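PDB 3WQC: D-threo-3-hydroxyaspartate dehydratase from Delftia, which uses pyridoxal 5'-phosphate and a divalent metal ion to dehydrate and deaminate D-threo-3-hydroxyaspartate to oxaloacetate and ammonium, and also acts on related hydroxyaspartates and D-serine. Local coordinates for residues A35-R40 with G246-F251; V52-S57 with H361-G366; T181-S186 with E200-G205. All coordinates share one frame; numbering follows the deposited sequence.

The three contacts surround one pyridoxal phosphate. Interaction 1 supplies the loop that receives its phosphate, interaction 2 the lysine joined to its C4A and the metal site beside the phosphate, and interaction 3 the histidine against its ring. Interactions 1 and 2, with centres about 14 Å apart, pack directly: Val247 N lies 3.3 Å from Thr54 OG1, and Val247 CG2 meets Cys363 SG. Interaction 3 lies on another side of the cofactor, its centre about 18 Å from that of interaction 1 and about 22 Å from that of interaction 2, and touches neither. Residues 361-366 come from the C-terminal domain, whereas the other five segments belong to the alanine racemase-like barrel domain.

Interaction 1. Residues A35-R40 with G246-F251; sequences ARMQQR and GVYVFF. With PLP (pyridoxal-5'-phosphate), chain J.
Phosphate oxygen O1P of the cofactor is met by two backbone amides of the turn that carries Tyr248 to Met37: Gly246 N at 2.6 Å from O1P, with a nearly straight bond (172°), and Val247 N through a weaker, longer one. Val247 N also bonds to phosphate O3P. This is the phosphate-binding loop after strand 242-243 in an alanine racemase-like TIM barrel, and helix 27-44 packs behind it. Met37 is the residue of that helix that meets the tyrosine. Its CG sits over the face of the Tyr248 ring, 3.8 Å from the centroid in a CH-pi contact, while CB lies 3.4 Å from Tyr248 CE2. Bends at chi2 (65°) and chi3 (75°) curl the thioether back across the same ring, bringing CE to 3.5 Å from Tyr248 CG. Met37 SD stands higher above the face, 4.9 Å from the centroid, in a Met-aromatic contact. An alanine in place of Tyr248 would take away this platform and would probably leave a gap between helix and loop, with the methionine free to turn. Tyr248 O lies over one face of the Phe251 ring, 3.5 Å above its plane and toward the rim. The extended Arg36 side chain crosses Phe251 at about a right angle; its guanidinium bonds to Val260 O through NH1, the atom that also approaches Phe251 CZ obliquely at 3.6 Å.

Interaction 2. Residues V52-S57 with H361-G366; sequences VKTSKS and HACATG. With MG (magnesium ion), chain K; PLP (pyridoxal-5'-phosphate), chain J.
Thr54 OG1 and Cys363 SG meet at 3.2 Å in the tight part of this contact, where the loop after strand 47-48 presses on the short helix 362-366 of the C-terminal domain. Thr54 CB and CG2 also pack against the sulfur. With SG anti to its carbonyl carbon (chi1 -48°), Cys363 reaches past the threonine to the magnesium ion, 2.6 Å from SG. His361 NE2 binds the same magnesium ion at 2.1 Å, and four waters complete an octahedron; His361 ND1 is held by Asp296. The other side of the interface is looser and wet. One water donates to Thr54 O and to Ala362 O, while another lies 2.8 Å from both Lys53 O and Cys363 O. Gln329 of the second subunit closes over this side, bonding to Lys53 O. Lys53 NZ is covalently joined to PLP C4A at 1.4 Å. The water opposite His361 NE2 on the metal donates to phosphate oxygen O3P of PLP at 2.5 Å, linking metal and cofactor. The histidine-cysteine pair recalls, as expected for the DSD1 family, the metal site of eukaryotic D-serine dehydratases; one sulfur ligand is consistent with the use of manganese, cobalt or nickel, the magnesium ion occupying the site here.

Interaction 3. Residues T181-S186 with E200-G205; sequences THAGSS and ERERAG. With PLP (pyridoxal-5'-phosphate), chain J.
Hydrogen bonding across this contact centres on Glu202, whose OE2 accepts from Ala183 N at 2.8 Å. The bond is bent (138°), and the amide comes from above the carboxylate, 54° out of its plane. The buried carboxylate has further partners: OE1 accepts from Thr230 OG1, and OE2 takes a weak bond from Gly226 N. Ala183 centres an inverse gamma turn, and its amide is the one the carboxylate holds.

Apolar packing runs along the same side chain. Glu202 is extended, with CG anti to the backbone N (chi1 -177°), and touches two loop residues: Thr181 CG2 touches its CG at 3.4 Å, and Ala183 CB rests against its CD at the same distance. Thr181 OG1 is turned elsewhere and bonds to Ile145 O.

Ring contact belongs to His182, whose CB points away from the helix. PLP C3 lies over the centre of its imidazole, 3.8 Å above the plane, and Gly184 N lies over the opposite face, toward the rim. A bond from ND1 to Gly226 O fixes the imidazole's rotation.

Charge pairing occurs within the helix, away from the loop, where Arg203 takes Glu200 side-on, NE to OE2 and NH2 to OE1 at 2.8 Å; Arg236 also pairs with OE1.

In the barrel these residues form part of a beta-alpha-beta unit. The loop leaves strand 175-180 and places His182 against the cofactor ring, and helix 192-215 returns the chain to parallel strand 222-225, whose Val225 packs on Thr181 and Glu202; helix 228-233 covers Ser186.

Interaction 1. Residues A35-R40 with G246-F251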
# COMPACT_ATOMS: atom_id res chain seq x y z
N ALA B 35 -8.75 -12.02 -23.04
CA ALA B 35 -9.63 -12.58 -24.13
C ALA B 35 -11.01 -12.79 -23.62
O ALA B 35 -12.01 -12.51 -24.34
CB ALA B 35 -9.08 -13.91 -24.57
N ARG B 36 -11.15 -13.32 -22.40
CA ARG B 36 -12.47 -13.62 -21.87
C ARG B 36 -13.35 -12.32 -21.82
O ARG B 36 -14.55 -12.32 -22.20
CB ARG B 36 -12.44 -14.28 -20.48
CG ARG B 36 -13.82 -14.44 -19.77
CD ARG B 36 -13.65 -15.02 -18.40
NE ARG B 36 -14.91 -15.10 -17.68
CZ ARG B 36 -15.06 -15.11 -16.34
NH1 ARG B 36 -13.99 -15.17 -15.56
NH2 ARG B 36 -16.27 -15.13 -15.77
N MET B 37 -12.78 -11.26 -21.29
CA MET B 37 -13.56 -10.02 -21.16
C MET B 37 -13.85 -9.45 -22.50
O MET B 37 -15.02 -9.04 -22.73
CB MET B 37 -12.77 -9.00 -20.27
CG MET B 37 -13.57 -7.70 -20.00
SD MET B 37 -15.08 -7.95 -19.01
CE MET B 37 -14.41 -8.22 -17.34
N GLN B 38 -12.87 -9.35 -23.40
CA GLN B 38 -13.10 -8.72 -24.70
C GLN B 38 -14.15 -9.55 -25.44
O GLN B 38 -15.05 -8.98 -26.11
CB GLN B 38 -11.83 -8.63 -25.56
CG GLN B 38 -12.02 -7.82 -26.86
CD GLN B 38 -12.40 -6.35 -26.59
OE1 GLN B 38 -11.66 -5.62 -25.93
NE2 GLN B 38 -13.56 -5.87 -27.15
N GLN B 39 -14.06 -10.90 -25.39
CA GLN B 39 -15.05 -11.71 -26.11
C GLN B 39 -16.48 -11.45 -25.56
O GLN B 39 -17.47 -11.47 -26.29
CB GLN B 39 -14.70 -13.22 -25.98
CG GLN B 39 -13.46 -13.48 -26.81
CD GLN B 39 -12.79 -14.81 -26.56
OE1 GLN B 39 -13.28 -15.68 -25.78
NE2 GLN B 39 -11.62 -15.01 -27.25
N ARG B 40 -16.61 -11.31 -24.25
CA ARG B 40 -17.91 -11.09 -23.66
C ARG B 40 -18.48 -9.76 -24.13
O ARG B 40 -19.70 -9.66 -24.49
CB ARG B 40 -17.90 -11.18 -22.12
CG ARG B 40 -19.30 -10.97 -21.63
CD ARG B 40 -19.40 -11.32 -20.21
NE ARG B 40 -20.64 -11.99 -20.01
CZ ARG B 40 -21.83 -11.45 -19.74
NH1 ARG B 40 -22.81 -12.37 -19.60
NH2 ARG B 40 -22.05 -10.06 -19.58
N GLY B 246 -11.59 -3.31 -14.87
CA GLY B 246 -10.10 -3.23 -14.70
C GLY B 246 -9.52 -4.45 -14.00
O GLY B 246 -8.49 -4.96 -14.48
N VAL B 247 -10.04 -4.86 -12.85
CA VAL B 247 -9.31 -5.87 -12.02
C VAL B 247 -9.29 -7.18 -12.77
O VAL B 247 -8.39 -8.00 -12.50
CB VAL B 247 -9.90 -6.02 -10.61
CG1 VAL B 247 -11.31 -6.68 -10.61
CG2 VAL B 247 -8.88 -6.73 -9.71
N TYR B 248 -10.25 -7.43 -13.67
CA TYR B 248 -10.30 -8.71 -14.42
C TYR B 248 -8.97 -9.06 -15.09
O TYR B 248 -8.76 -10.24 -15.41
CB TYR B 248 -11.43 -8.64 -15.49
CG TYR B 248 -10.94 -7.89 -16.72
CD1 TYR B 248 -10.95 -6.48 -16.80
CD2 TYR B 248 -10.42 -8.60 -17.84
CE1 TYR B 248 -10.44 -5.81 -17.89
CE2 TYR B 248 -9.87 -7.92 -18.90
CZ TYR B 248 -9.93 -6.56 -18.99
OH TYR B 248 -9.43 -5.88 -20.08
N VAL B 249 -8.15 -8.10 -15.46
CA VAL B 249 -6.95 -8.39 -16.19
C VAL B 249 -6.10 -9.40 -15.41
O VAL B 249 -5.46 -10.32 -16.05
CB VAL B 249 -6.17 -7.08 -16.60
CG1 VAL B 249 -5.56 -6.33 -15.39
CG2 VAL B 249 -5.07 -7.37 -17.64
N PHE B 250 -6.09 -9.25 -14.08
CA PHE B 250 -5.40 -10.23 -13.22
C PHE B 250 -6.29 -11.12 -12.40
O PHE B 250 -5.88 -12.25 -12.03
CB PHE B 250 -4.41 -9.50 -12.24
CG PHE B 250 -3.40 -8.61 -12.95
CD1 PHE B 250 -2.79 -8.99 -14.21
CD2 PHE B 250 -2.98 -7.43 -12.33
CE1 PHE B 250 -1.81 -8.17 -14.82
CE2 PHE B 250 -1.99 -6.64 -12.93
CZ PHE B 250 -1.43 -6.98 -14.17
N PHE B 251 -7.46 -10.63 -11.99
CA PHE B 251 -8.26 -11.21 -10.95
C PHE B 251 -7.52 -11.29 -9.60
O PHE B 251 -6.35 -10.85 -9.52
CB PHE B 251 -8.90 -12.61 -11.33
CG PHE B 251 -9.95 -12.49 -12.40
CD1 PHE B 251 -11.14 -11.78 -12.13
CD2 PHE B 251 -9.80 -13.13 -13.64
CE1 PHE B 251 -12.20 -11.75 -13.07
CE2 PHE B 251 -10.84 -13.07 -14.60
CZ PHE B 251 -12.03 -12.40 -14.29
N1 PLP J . -15.15 2.37 -13.25
C2 PLP J . -14.75 3.17 -12.24
C2A PLP J . -15.28 4.58 -12.10
C3 PLP J . -13.79 2.66 -11.29
O3 PLP J . -13.37 3.45 -10.31
C4 PLP J . -13.33 1.30 -11.46
C4A PLP J . -12.35 0.80 -10.55
C5 PLP J . -13.81 0.54 -12.56
C6 PLP J . -14.79 1.10 -13.40
C5A PLP J . -13.37 -0.89 -12.78
O4P PLP J . -13.91 -1.74 -11.67
P PLP J . -13.25 -3.19 -11.48
O1P PLP J . -13.23 -3.75 -12.85
O2P PLP J . -14.22 -3.88 -10.58
O3P PLP J . -11.88 -3.03 -10.96

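Interaction 2. Residues V52-S57 with H361-G366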
# COMPACT_ATOMS: atom_id res chain seq x y z
N VAL B 52 -7.23 1.13 -16.26
CA VAL B 52 -5.82 0.80 -16.02
C VAL B 52 -5.41 1.07 -14.58
O VAL B 52 -4.24 0.84 -14.28
CB VAL B 52 -4.88 1.57 -17.02
CG1 VAL B 52 -5.20 1.11 -18.45
CG2 VAL B 52 -4.94 3.09 -16.85
N LYS B 53 -6.33 1.45 -13.69
CA LYS B 53 -5.88 1.71 -12.33
C LYS B 53 -5.40 0.43 -11.66
O LYS B 53 -4.64 0.49 -10.66
CB LYS B 53 -6.95 2.34 -11.48
CG LYS B 53 -8.07 1.40 -11.06
CD LYS B 53 -9.07 2.26 -10.26
CE LYS B 53 -10.08 1.32 -9.69
NZ LYS B 53 -11.48 1.73 -9.93
N THR B 54 -5.75 -0.77 -12.19
CA THR B 54 -5.35 -2.04 -11.55
C THR B 54 -3.83 -2.24 -11.85
O THR B 54 -3.14 -2.73 -10.90
CB THR B 54 -6.13 -3.19 -12.21
OG1 THR B 54 -7.50 -3.02 -11.76
CG2 THR B 54 -5.63 -4.56 -11.76
N SER B 55 -3.32 -1.95 -13.07
CA SER B 55 -1.91 -2.29 -13.36
C SER B 55 -1.07 -1.07 -13.51
O SER B 55 0.15 -1.10 -13.23
CB SER B 55 -1.82 -3.08 -14.72
OG SER B 55 -2.03 -2.20 -15.85
N LYS B 56 -1.65 0.05 -14.00
CA LYS B 56 -0.89 1.26 -14.36
C LYS B 56 0.43 0.90 -15.11
O LYS B 56 1.46 1.59 -14.96
CB LYS B 56 -0.55 2.17 -13.13
CG LYS B 56 -1.83 2.50 -12.36
CD LYS B 56 -1.49 3.58 -11.30
CE LYS B 56 -2.71 3.78 -10.43
NZ LYS B 56 -2.39 4.85 -9.43
N SER B 57 0.30 -0.05 -16.07
CA SER B 57 1.49 -0.53 -16.75
C SER B 57 1.24 -0.49 -18.26
O SER B 57 0.30 -1.08 -18.73
CB SER B 57 1.81 -1.94 -16.24
OG SER B 57 3.06 -2.38 -16.86
N HIS B 361 -6.47 -8.36 -3.25
CA HIS B 361 -6.96 -7.32 -4.09
C HIS B 361 -5.86 -6.95 -5.03
O HIS B 361 -4.82 -6.38 -4.61
CB HIS B 361 -7.38 -6.14 -3.22
CG HIS B 361 -8.00 -5.01 -3.96
ND1 HIS B 361 -8.41 -3.86 -3.29
CD2 HIS B 361 -8.37 -4.87 -5.27
CE1 HIS B 361 -9.01 -2.98 -4.17
NE2 HIS B 361 -9.01 -3.58 -5.40
N ALA B 362 -5.98 -7.33 -6.32
CA ALA B 362 -4.84 -7.13 -7.26
C ALA B 362 -4.44 -5.65 -7.36
O ALA B 362 -3.24 -5.32 -7.39
CB ALA B 362 -5.18 -7.68 -8.66
N CYS B 363 -5.41 -4.72 -7.32
CA CYS B 363 -5.09 -3.29 -7.53
C CYS B 363 -4.23 -2.81 -6.36
O CYS B 363 -3.37 -1.96 -6.51
CB CYS B 363 -6.43 -2.48 -7.50
SG CYS B 363 -7.71 -3.27 -8.57
N ALA B 364 -4.57 -3.30 -5.14
CA ALA B 364 -3.85 -2.83 -3.92
C ALA B 364 -2.46 -3.44 -3.86
O ALA B 364 -1.43 -2.77 -3.62
CB ALA B 364 -4.66 -3.21 -2.70
N THR B 365 -2.34 -4.78 -4.16
CA THR B 365 -0.99 -5.43 -4.12
C THR B 365 -0.13 -4.86 -5.22
O THR B 365 1.06 -4.53 -4.94
CB THR B 365 -1.14 -6.95 -4.31
OG1 THR B 365 -1.92 -7.46 -3.20
CG2 THR B 365 0.22 -7.64 -4.46
N GLY B 366 -0.66 -4.64 -6.44
CA GLY B 366 0.22 -4.18 -7.53
C GLY B 366 0.86 -2.82 -7.19
O GLY B 366 2.02 -2.55 -7.55
MG MG K . -9.88 -2.81 -7.20
N1 PLP J . -15.15 2.37 -13.25
C2 PLP J . -14.75 3.17 -12.24
C2A PLP J . -15.28 4.58 -12.10
C3 PLP J . -13.79 2.66 -11.29
O3 PLP J . -13.37 3.45 -10.31
C4 PLP J . -13.33 1.30 -11.46
C4A PLP J . -12.35 0.80 -10.55
C5 PLP J . -13.81 0.54 -12.56
C6 PLP J . -14.79 1.10 -13.40
C5A PLP J . -13.37 -0.89 -12.78
O4P PLP J . -13.91 -1.74 -11.67
P PLP J . -13.25 -3.19 -11.48
O1P PLP J . -13.23 -3.75 -12.85
O2P PLP J . -14.22 -3.88 -10.58
O3P PLP J . -11.88 -3.03 -10.96
O HOH W 1 -2.90 -0.27 -8.67
O HOH W 2 -2.08 -5.08 -9.95
O HOH W 3 -11.06 -2.04 -8.77
O HOH W 4 -11.69 -2.47 -5.96
O HOH W 5 -9.46 -0.83 -6.59
O HOH W 6 -10.73 -4.63 -7.62

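Interaction 3. Residues T181-S186 with E200-G205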
# COMPACT_ATOMS: atom_id res chain seq x y z
N THR B 181 -21.63 5.18 -14.93
CA THR B 181 -21.93 4.75 -13.59
C THR B 181 -20.97 3.60 -13.27
O THR B 181 -20.52 2.90 -14.23
CB THR B 181 -23.42 4.27 -13.41
OG1 THR B 181 -23.62 4.12 -11.99
CG2 THR B 181 -23.68 2.98 -14.12
N HIS B 182 -20.68 3.40 -11.98
CA HIS B 182 -19.90 2.25 -11.54
C HIS B 182 -20.61 1.61 -10.44
O HIS B 182 -20.75 2.21 -9.30
CB HIS B 182 -18.55 2.81 -11.04
CG HIS B 182 -17.67 1.82 -10.33
ND1 HIS B 182 -17.16 0.63 -10.91
CD2 HIS B 182 -17.17 1.85 -9.01
CE1 HIS B 182 -16.33 0.03 -9.95
NE2 HIS B 182 -16.38 0.72 -8.84
N ALA B 183 -21.10 0.35 -10.64
CA ALA B 183 -21.90 -0.26 -9.57
C ALA B 183 -20.99 -1.01 -8.60
O ALA B 183 -20.95 -2.26 -8.58
CB ALA B 183 -23.02 -1.14 -10.14
N GLY B 184 -20.17 -0.28 -7.83
CA GLY B 184 -19.13 -0.87 -6.93
C GLY B 184 -19.71 -1.68 -5.79
O GLY B 184 -18.96 -2.43 -5.14
N SER B 185 -21.02 -1.59 -5.55
CA SER B 185 -21.65 -2.41 -4.52
C SER B 185 -21.67 -3.85 -5.00
O SER B 185 -21.94 -4.73 -4.15
CB SER B 185 -23.10 -2.00 -4.22
OG SER B 185 -23.97 -2.28 -5.34
N SER B 186 -21.30 -4.16 -6.26
CA SER B 186 -21.21 -5.56 -6.72
C SER B 186 -20.17 -6.36 -5.87
O SER B 186 -20.27 -7.62 -5.79
CB SER B 186 -20.85 -5.61 -8.21
OG SER B 186 -19.48 -5.15 -8.39
N GLU B 200 -28.21 -5.50 -14.13
CA GLU B 200 -29.46 -4.92 -14.78
C GLU B 200 -29.84 -3.55 -14.14
O GLU B 200 -30.19 -2.60 -14.88
CB GLU B 200 -30.61 -5.89 -14.72
CG GLU B 200 -31.92 -5.28 -15.21
CD GLU B 200 -31.94 -4.78 -16.63
OE1 GLU B 200 -32.88 -3.97 -16.89
OE2 GLU B 200 -31.06 -5.09 -17.49
N ARG B 201 -29.74 -3.41 -12.81
CA ARG B 201 -30.03 -2.11 -12.13
C ARG B 201 -29.02 -1.06 -12.62
O ARG B 201 -29.38 0.12 -12.87
CB ARG B 201 -29.91 -2.25 -10.61
CG ARG B 201 -30.10 -1.08 -9.71
CD ARG B 201 -30.12 -1.54 -8.19
NE ARG B 201 -29.94 -0.39 -7.38
CZ ARG B 201 -30.94 0.35 -6.93
NH1 ARG B 201 -32.20 -0.02 -7.17
NH2 ARG B 201 -30.68 1.40 -6.18
N GLU B 202 -27.73 -1.44 -12.75
CA GLU B 202 -26.68 -0.48 -13.19
C GLU B 202 -26.98 -0.03 -14.65
O GLU B 202 -26.96 1.17 -14.97
CB GLU B 202 -25.33 -1.24 -13.11
CG GLU B 202 -24.15 -0.34 -13.48
CD GLU B 202 -22.79 -1.06 -13.55
OE1 GLU B 202 -22.72 -2.27 -13.93
OE2 GLU B 202 -21.74 -0.37 -13.30
N ARG B 203 -27.30 -1.01 -15.55
CA ARG B 203 -27.61 -0.69 -16.95
C ARG B 203 -28.83 0.20 -16.96
O ARG B 203 -28.86 1.24 -17.64
CB ARG B 203 -27.92 -2.00 -17.77
CG ARG B 203 -28.16 -1.77 -19.24
CD ARG B 203 -29.03 -2.89 -19.83
NE ARG B 203 -30.43 -2.86 -19.26
CZ ARG B 203 -31.37 -1.93 -19.57
NH1 ARG B 203 -31.20 -1.05 -20.57
NH2 ARG B 203 -32.55 -2.01 -18.93
N ALA B 204 -29.90 -0.25 -16.30
CA ALA B 204 -31.21 0.48 -16.36
C ALA B 204 -31.08 1.90 -15.83
O ALA B 204 -31.61 2.85 -16.43
CB ALA B 204 -32.30 -0.28 -15.57
N GLY B 205 -30.32 2.08 -14.74
CA GLY B 205 -30.21 3.41 -14.15
C GLY B 205 -29.35 4.32 -15.04
O GLY B 205 -29.70 5.51 -15.19
N1 PLP J . -15.15 2.37 -13.25
C2 PLP J . -14.75 3.17 -12.24
C2A PLP J . -15.28 4.58 -12.10
C3 PLP J . -13.79 2.66 -11.29
O3 PLP J . -13.37 3.45 -10.31
C4 PLP J . -13.33 1.30 -11.46
C4A PLP J . -12.35 0.80 -10.55
C5 PLP J . -13.81 0.54 -12.56
C6 PLP J . -14.79 1.10 -13.40
C5A PLP J . -13.37 -0.89 -12.78
O4P PLP J . -13.91 -1.74 -11.67
P PLP J . -13.25 -3.19 -11.48
O1P PLP J . -13.23 -3.75 -12.85
O2P PLP J . -14.22 -3.88 -10.58
O3P PLP J . -11.88 -3.03 -10.96